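Local coordinates for terminal uridylyltransferase 1 (PDB 5I49), which adds uridines from UTP to the 3' ends of guide RNAs, ribosomal RNAs and some mRNAs during mitochondrial RNA editing in trypanosomes, at residues Glu216-Asp221 against Cys256-Ala261; Asn145-Ile150 against Pro173-His178; Lys67-Val72 against Ala314-Asp319. All coordinates share one frame; numbering follows the deposited sequence.

Contact 1: residues Glu216-Asp221 against Cys256-Ala261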
# COMPACT_ATOMS: atom_id res chain seq x y z
N GLU A 216 4.04 34.20 -21.45
CA GLU A 216 2.75 33.62 -21.84
C GLU A 216 2.92 32.50 -22.87
O GLU A 216 2.23 31.49 -22.81
CB GLU A 216 1.80 34.69 -22.38
CG GLU A 216 1.45 35.77 -21.37
CD GLU A 216 0.68 36.92 -21.98
OE1 GLU A 216 -0.01 36.70 -23.00
OE2 GLU A 216 0.78 38.05 -21.44
N GLY A 217 3.85 32.69 -23.81
CA GLY A 217 4.13 31.67 -24.81
C GLY A 217 4.67 30.39 -24.18
O GLY A 217 4.29 29.28 -24.56
N SER A 218 5.57 30.56 -23.22
CA SER A 218 6.13 29.43 -22.50
C SER A 218 5.03 28.60 -21.82
O SER A 218 5.05 27.37 -21.86
CB SER A 218 7.14 29.93 -21.47
OG SER A 218 7.84 28.86 -20.86
N VAL A 219 4.06 29.30 -21.23
CA VAL A 219 2.94 28.64 -20.56
C VAL A 219 2.03 27.96 -21.59
O VAL A 219 1.68 26.78 -21.45
CB VAL A 219 2.14 29.62 -19.71
CG1 VAL A 219 0.79 29.01 -19.28
CG2 VAL A 219 2.96 30.04 -18.47
N ARG A 220 1.66 28.70 -22.64
CA ARG A 220 0.85 28.12 -23.71
C ARG A 220 1.47 26.88 -24.32
O ARG A 220 0.78 25.87 -24.52
CB ARG A 220 0.56 29.15 -24.81
CG ARG A 220 -0.38 30.24 -24.34
CD ARG A 220 -0.91 31.12 -25.45
NE ARG A 220 -1.78 32.15 -24.89
CZ ARG A 220 -3.06 31.95 -24.58
NH1 ARG A 220 -3.61 30.76 -24.80
NH2 ARG A 220 -3.78 32.93 -24.07
N ASP A 221 2.76 26.95 -24.63
CA ASP A 221 3.48 25.83 -25.22
C ASP A 221 3.51 24.61 -24.30
O ASP A 221 3.52 23.47 -24.77
CB ASP A 221 4.92 26.23 -25.57
CG ASP A 221 5.02 27.01 -26.87
OD1 ASP A 221 3.98 27.55 -27.33
OD2 ASP A 221 6.13 27.08 -27.43
N CYS A 256 6.92 24.93 -16.65
CA CYS A 256 7.53 25.46 -17.88
C CYS A 256 8.87 26.13 -17.56
O CYS A 256 9.15 26.47 -16.41
CB CYS A 256 6.60 26.44 -18.60
SG CYS A 256 6.51 28.08 -17.87
N SER A 257 9.71 26.30 -18.58
CA SER A 257 11.00 26.95 -18.40
C SER A 257 11.06 28.20 -19.27
O SER A 257 11.52 28.14 -20.41
CB SER A 257 12.15 26.02 -18.78
OG SER A 257 12.12 24.81 -18.06
N PRO A 258 10.59 29.33 -18.73
CA PRO A 258 10.52 30.56 -19.53
C PRO A 258 11.91 31.01 -19.99
O PRO A 258 12.87 30.95 -19.22
CB PRO A 258 9.95 31.59 -18.54
CG PRO A 258 9.40 30.79 -17.38
CD PRO A 258 10.23 29.55 -17.32
N ALA A 259 12.02 31.44 -21.24
CA ALA A 259 13.25 32.08 -21.70
C ALA A 259 12.88 33.51 -22.06
O ALA A 259 12.30 33.75 -23.11
CB ALA A 259 13.82 31.36 -22.92
N LEU A 260 13.18 34.45 -21.17
CA LEU A 260 12.73 35.82 -21.35
C LEU A 260 13.81 36.64 -22.05
O LEU A 260 14.95 36.22 -22.16
CB LEU A 260 12.35 36.44 -20.01
CG LEU A 260 11.31 35.64 -19.22
CD1 LEU A 260 10.85 36.40 -17.99
CD2 LEU A 260 10.11 35.29 -20.11
N ALA A 261 13.42 37.82 -22.53
CA ALA A 261 14.31 38.65 -23.34
C ALA A 261 15.29 39.45 -22.48
O ALA A 261 16.49 39.48 -22.76
CB ALA A 261 13.51 39.56 -24.24
O HOH W 1 9.50 28.20 -23.16
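Ser218 is the one residue of helix 216-221 that reaches well into the loop 256-261, and Cys256 and Pro258 close round its short side chain. Its hydroxyl is swung to the side of the carbonyl carbon (chi1 -172°), which brings OG to 3.4 Å from SG of Cys256 and equally near CA of Pro258. CB follows behind, 3.9 Å from that same CA atom of Pro258. A small polar residue suits this spot: the loop lies close over the helix, yet OG still takes up a water at 2.9 Å, which in turn gives a weak hydrogen bond to the carbonyl O of Ser257. The water thus couples the helix hydroxyl to loop backbone.

Cys256 holds SG between its own N and carbonyl carbon (chi1 77°). From there sulfur, polarisable and fairly apolar, meets the serine on one flank and CG2 of Val219, 4.1 Å away, on another. Val219 is buried and otherwise packs on Met240 and Leu244 beneath the helix, while Pro258, a stiff ring suited to an extended loop, also leans on Leu215. Helix 209-223 and the loop between helix 247-254 and strand 267-271 are thereby joined. With strands running βαββαβ and an antiparallel sheet ordered 2-3-1-4, this is the ferredoxin-like arrangement, here in a domain inserted within the catalytic region.

Contact 2: residues Asn145-Ile150 against Pro173-His178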
# COMPACT_ATOMS: atom_id res chain seq x y z
N ASN A 145 20.74 10.81 -5.01
CA ASN A 145 20.75 11.99 -5.86
C ASN A 145 19.37 12.25 -6.45
O ASN A 145 18.93 13.39 -6.54
CB ASN A 145 21.80 11.83 -6.97
CG ASN A 145 23.20 11.70 -6.42
OD1 ASN A 145 23.52 12.31 -5.40
ND2 ASN A 145 24.03 10.88 -7.07
N ALA A 146 18.68 11.18 -6.82
CA ALA A 146 17.33 11.29 -7.36
C ALA A 146 16.39 11.94 -6.34
O ALA A 146 15.58 12.79 -6.68
CB ALA A 146 16.80 9.91 -7.76
N VAL A 147 16.48 11.49 -5.09
CA VAL A 147 15.64 12.06 -4.02
C VAL A 147 15.89 13.56 -3.91
O VAL A 147 14.95 14.36 -3.85
CB VAL A 147 15.90 11.37 -2.66
CG1 VAL A 147 15.40 12.24 -1.51
CG2 VAL A 147 15.25 10.00 -2.65
N ARG A 148 17.16 13.96 -3.91
CA ARG A 148 17.47 15.38 -3.76
C ARG A 148 17.02 16.22 -4.95
O ARG A 148 16.49 17.31 -4.77
CB ARG A 148 18.97 15.58 -3.47
CG ARG A 148 19.34 15.04 -2.09
CD ARG A 148 20.82 14.65 -1.96
NE ARG A 148 21.71 15.80 -2.07
CZ ARG A 148 22.71 15.89 -2.94
NH1 ARG A 148 22.97 14.90 -3.80
NH2 ARG A 148 23.46 16.99 -2.96
N SER A 149 17.21 15.69 -6.16
CA SER A 149 16.82 16.42 -7.37
C SER A 149 15.31 16.66 -7.41
O SER A 149 14.87 17.78 -7.67
CB SER A 149 17.26 15.66 -8.62
OG SER A 149 18.67 15.63 -8.70
N ILE A 150 14.54 15.60 -7.17
CA ILE A 150 13.08 15.69 -7.26
C ILE A 150 12.53 16.56 -6.14
O ILE A 150 11.59 17.33 -6.33
CB ILE A 150 12.43 14.29 -7.21
CG1 ILE A 150 12.87 13.43 -8.40
CG2 ILE A 150 10.89 14.40 -7.21
CD1 ILE A 150 12.45 13.98 -9.72
N PRO A 173 15.97 4.82 -0.54
CA PRO A 173 15.75 6.27 -0.44
C PRO A 173 14.40 6.63 -1.04
O PRO A 173 14.06 6.14 -2.12
CB PRO A 173 16.88 6.86 -1.28
CG PRO A 173 17.96 5.80 -1.26
CD PRO A 173 17.18 4.51 -1.33
N ILE A 174 13.62 7.44 -0.33
CA ILE A 174 12.33 7.88 -0.86
C ILE A 174 12.12 9.34 -0.56
O ILE A 174 12.91 9.95 0.17
CB ILE A 174 11.16 7.08 -0.27
CG1 ILE A 174 11.06 7.27 1.25
CG2 ILE A 174 11.28 5.60 -0.60
CD1 ILE A 174 9.79 6.64 1.84
N ILE A 175 11.07 9.92 -1.15
CA ILE A 175 10.54 11.20 -0.72
C ILE A 175 9.19 10.92 -0.10
O ILE A 175 8.35 10.25 -0.71
CB ILE A 175 10.34 12.17 -1.90
CG1 ILE A 175 11.68 12.46 -2.59
CG2 ILE A 175 9.67 13.46 -1.43
CD1 ILE A 175 11.52 13.17 -3.92
N LYS A 176 8.97 11.41 1.12
CA LYS A 176 7.66 11.32 1.74
C LYS A 176 7.02 12.70 1.69
O LYS A 176 7.65 13.69 2.07
CB LYS A 176 7.77 10.89 3.21
CG LYS A 176 8.26 9.48 3.42
CD LYS A 176 8.04 9.07 4.89
CE LYS A 176 6.57 8.97 5.23
NZ LYS A 176 6.03 7.64 4.75
N HIS A 177 5.76 12.76 1.25
CA HIS A 177 5.02 14.01 1.31
C HIS A 177 3.93 13.91 2.37
O HIS A 177 3.11 13.01 2.33
CB HIS A 177 4.38 14.34 -0.04
CG HIS A 177 3.55 15.59 -0.00
ND1 HIS A 177 2.18 15.58 -0.09
CD2 HIS A 177 3.91 16.89 0.15
CE1 HIS A 177 1.72 16.82 0.00
NE2 HIS A 177 2.76 17.63 0.15
N HIS A 178 3.94 14.86 3.31
CA HIS A 178 3.00 14.88 4.41
C HIS A 178 2.05 16.03 4.15
O HIS A 178 2.43 17.20 4.25
CB HIS A 178 3.74 15.15 5.73
CG HIS A 178 4.84 14.18 6.03
ND1 HIS A 178 4.64 13.03 6.75
CD2 HIS A 178 6.16 14.21 5.73
CE1 HIS A 178 5.78 12.38 6.88
NE2 HIS A 178 6.72 13.08 6.27
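Val147 projects from helix 145-150 as a forked bump and sits over the carbonyl of Ile174, in the dip between Pro173 and Ile175. Both methyls rest against that oxygen from one side: CG2 lies 3.7 Å from O of Ile174, and CG1 is only slightly farther. CG2 then leans on the proline ring, 3.8 Å from CB of Pro173, the two side chains crossing at about a right angle. On the other branch, CG1 slides past Ile175 in the opposite sense, 3.9 Å from its CG1. The beta-branched shape is apt, because one short side chain supplies a knob for each neighbour.

Ile175 answers with a longer bump. Its chain is extended at the end (chi2 168°), carrying CD1 into the groove between Val147 and Ile150, one turn apart on the helix. There CD1 touches CG2 of Ile150 at 3.6 Å and the backbone O of Val147 at the same separation. Trp100 and Val97 of helix 80-100 pack against Ile150, and Leu287 borders Ile175 within the sheet, so the side chains that meet here are apolar, packed against backbone carbonyls.

Strand 174-177 runs at 36° to the helix, their axes 8.2 Å apart. Ile174 turns the other way, toward Asp286, considered important for catalysis. Here the helix packs on the sheet face turned from Asp286, as in the palm of nucleotidyltransferases of this family.

Contact 3: residues Lys67-Val72 against Ala314-Asp319. With 2KH (5'-O-[(S)-hydroxy{[(S)-hydroxy(phosphonooxy)phosphoryl]amino}phosphoryl]uridine), chain C.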
# COMPACT_ATOMS: atom_id res chain seq x y z
N LYS A 67 -22.26 -8.64 7.47
CA LYS A 67 -22.83 -7.35 7.13
C LYS A 67 -21.89 -6.24 7.57
O LYS A 67 -21.67 -5.28 6.82
CB LYS A 67 -24.21 -7.20 7.80
CG LYS A 67 -24.90 -5.86 7.55
CD LYS A 67 -26.33 -5.89 8.13
CE LYS A 67 -27.21 -4.76 7.59
NZ LYS A 67 -26.69 -3.41 7.94
N LYS A 68 -21.31 -6.37 8.76
CA LYS A 68 -20.39 -5.35 9.27
C LYS A 68 -19.12 -5.28 8.44
O LYS A 68 -18.55 -4.21 8.24
CB LYS A 68 -20.05 -5.62 10.74
CG LYS A 68 -21.26 -5.52 11.66
CD LYS A 68 -20.90 -5.94 13.09
CE LYS A 68 -22.14 -6.01 13.97
NZ LYS A 68 -21.82 -6.35 15.39
N ILE A 69 -18.68 -6.44 7.97
CA ILE A 69 -17.50 -6.50 7.11
C ILE A 69 -17.72 -5.69 5.84
O ILE A 69 -16.86 -4.90 5.43
CB ILE A 69 -17.17 -7.97 6.75
CG1 ILE A 69 -16.64 -8.70 7.98
CG2 ILE A 69 -16.16 -8.03 5.61
CD1 ILE A 69 -16.68 -10.22 7.84
N PHE A 70 -18.88 -5.84 5.21
CA PHE A 70 -19.15 -5.05 4.02
C PHE A 70 -19.32 -3.57 4.32
O PHE A 70 -18.99 -2.73 3.49
CB PHE A 70 -20.36 -5.59 3.26
CG PHE A 70 -20.00 -6.61 2.22
CD1 PHE A 70 -19.92 -7.96 2.56
CD2 PHE A 70 -19.71 -6.22 0.92
CE1 PHE A 70 -19.58 -8.91 1.60
CE2 PHE A 70 -19.36 -7.16 -0.05
CZ PHE A 70 -19.30 -8.51 0.29
N HIS A 71 -19.84 -3.25 5.51
CA HIS A 71 -19.97 -1.85 5.88
C HIS A 71 -18.60 -1.18 5.99
O HIS A 71 -18.40 -0.08 5.48
CB HIS A 71 -20.70 -1.69 7.21
CG HIS A 71 -20.89 -0.26 7.61
ND1 HIS A 71 -21.94 0.50 7.14
CD2 HIS A 71 -20.15 0.56 8.39
CE1 HIS A 71 -21.85 1.73 7.63
NE2 HIS A 71 -20.77 1.79 8.39
N VAL A 72 -17.69 -1.83 6.70
CA VAL A 72 -16.33 -1.33 6.86
C VAL A 72 -15.66 -1.19 5.49
O VAL A 72 -15.00 -0.20 5.22
CB VAL A 72 -15.51 -2.24 7.76
CG1 VAL A 72 -14.04 -1.82 7.73
CG2 VAL A 72 -16.06 -2.20 9.18
N ALA A 314 -10.09 -8.70 3.23
CA ALA A 314 -8.72 -8.21 3.34
C ALA A 314 -8.71 -6.90 4.12
O ALA A 314 -7.82 -6.66 4.95
CB ALA A 314 -8.11 -8.02 1.95
N ILE A 315 -9.68 -6.05 3.84
CA ILE A 315 -9.78 -4.75 4.51
C ILE A 315 -9.99 -4.91 6.02
O ILE A 315 -9.30 -4.27 6.82
CB ILE A 315 -10.88 -3.88 3.88
CG1 ILE A 315 -10.43 -3.39 2.49
CG2 ILE A 315 -11.21 -2.67 4.78
CD1 ILE A 315 -11.56 -2.83 1.65
N VAL A 316 -10.93 -5.77 6.41
CA VAL A 316 -11.19 -5.99 7.84
C VAL A 316 -10.00 -6.64 8.55
O VAL A 316 -9.69 -6.30 9.70
CB VAL A 316 -12.50 -6.80 8.04
CG1 VAL A 316 -12.62 -7.32 9.47
CG2 VAL A 316 -13.70 -5.94 7.69
N LEU A 317 -9.32 -7.56 7.87
CA LEU A 317 -8.12 -8.18 8.45
C LEU A 317 -6.95 -7.20 8.59
O LEU A 317 -6.15 -7.32 9.52
CB LEU A 317 -7.70 -9.42 7.64
CG LEU A 317 -8.59 -10.65 7.83
CD1 LEU A 317 -8.23 -11.73 6.81
CD2 LEU A 317 -8.47 -11.21 9.25
N LYS A 318 -6.82 -6.25 7.67
CA LYS A 318 -5.80 -5.22 7.81
C LYS A 318 -6.06 -4.45 9.11
O LYS A 318 -5.15 -4.27 9.91
CB LYS A 318 -5.82 -4.27 6.62
CG LYS A 318 -4.85 -3.09 6.70
CD LYS A 318 -4.94 -2.26 5.42
CE LYS A 318 -3.99 -1.08 5.41
NZ LYS A 318 -4.07 -0.34 4.10
N ASP A 319 -7.30 -3.99 9.31
CA ASP A 319 -7.64 -3.25 10.52
C ASP A 319 -7.48 -4.11 11.77
O ASP A 319 -6.89 -3.67 12.76
CB ASP A 319 -9.07 -2.71 10.45
CG ASP A 319 -9.26 -1.68 9.36
OD1 ASP A 319 -8.25 -1.18 8.82
OD2 ASP A 319 -10.44 -1.37 9.04
PA 2KH C . 1.83 -2.06 2.76
O1A 2KH C . 2.42 -0.73 3.15
O2A 2KH C . 2.27 -3.20 3.81
N3A 2KH C . 0.17 -1.99 2.58
O5' 2KH C . 2.41 -2.51 1.38
PB 2KH C . -0.63 -0.58 2.91
O1B 2KH C . -2.00 -0.68 2.23
O2B 2KH C . 0.07 0.70 2.35
O3B 2KH C . -1.00 -0.46 4.46
PG 2KH C . -0.21 0.28 5.62
O1G 2KH C . -1.14 1.27 6.27
O2G 2KH C . 1.01 0.97 5.11
O3G 2KH C . 0.19 -0.75 6.61
C5' 2KH C . 2.17 -1.71 0.20
C4' 2KH C . 2.81 -2.21 -1.01
O4' 2KH C . 4.22 -2.23 -0.80
C1' 2KH C . 4.74 -3.42 -1.37
C2' 2KH C . 3.59 -4.07 -2.03
O2' 2KH C . 3.45 -3.63 -3.35
C3' 2KH C . 2.45 -3.64 -1.27
O3' 2KH C . 1.27 -3.76 -2.01
N1 2KH C . 5.37 -4.22 -0.38
C6 2KH C . 5.09 -4.05 0.94
C2 2KH C . 6.26 -5.16 -0.75
O2 2KH C . 6.53 -5.32 -1.95
N3 2KH C . 6.87 -5.94 0.15
C4 2KH C . 6.63 -5.82 1.47
O4 2KH C . 7.30 -6.66 2.40
C5 2KH C . 5.71 -4.86 1.90
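Val72 and Val316 meet where two helices cross almost perpendicularly, at 85°, their axes 9.3 Å apart. CB of Val72 already lies 4.1 Å from CG2 of Val316, the two side chains crossing at about a right angle. CG1, placed opposite the backbone N (chi1 171°), goes farthest over helix 314-319 and wedges between neighbours: it comes within 4.2 Å of CG2 of Ile315, touches the same Val316 methyl, and has OD2 of Asp319 at 3.9 Å. The last of these is a van der Waals approach of a methyl to a carboxylate oxygen. A short branched residue is well matched to a crossing this steep, since close contact is confined to a small patch.

One turn back on helix 67-72, Ile69 completes the seat. Its CG2 approaches CG2 of Val316 at 3.8 Å, with CB and CG1 close behind, so a single valine methyl is received between Ile69 and Val72. Leu399 of helix 385-409 also packs on Ile69.

Another flank of helix 314-319 is charged rather than apolar. Lys318, extended throughout, projects toward the triphosphate of the bound UTP analogue, where NZ donates a hydrogen bond to O1B of the beta phosphate at 2.8 Å and a weak one to the bridging O3B at 3.1 Å. Lysine suits the position by its reach and its positive charge; Lys322, Ser297, Ser336 and Tyr337 bind the same ligand. The chemistry is thus divided by face: apolar methyls anchor the helix to helix 59-76, while the ammonium group probably offsets negative charge on the beta and gamma phosphates, the part of UTP released as diphosphate.

The three contacts trace the enzyme from one end toward the other. Contact 3 joins helix 59-76, ahead of the palm strands in sequence, to helix 310-323, which follows them, so the chain between its segments includes both other contacts. Contact 2 comes first there, on the five-stranded palm sheet; contact 1 follows, on the four-stranded sheet of the inserted domain, before strand 285-288 returns to the palm. Centres of contacts 1 and 2 are 27 Å apart, those of 2 and 3 34 Å, and those of 1 and 3 51 Å. Palm and helical region meet at the nucleotide: contact 3 supplies a lysine, contact 2's nearest side chain is about 10 Å away, and contact 1 is remote.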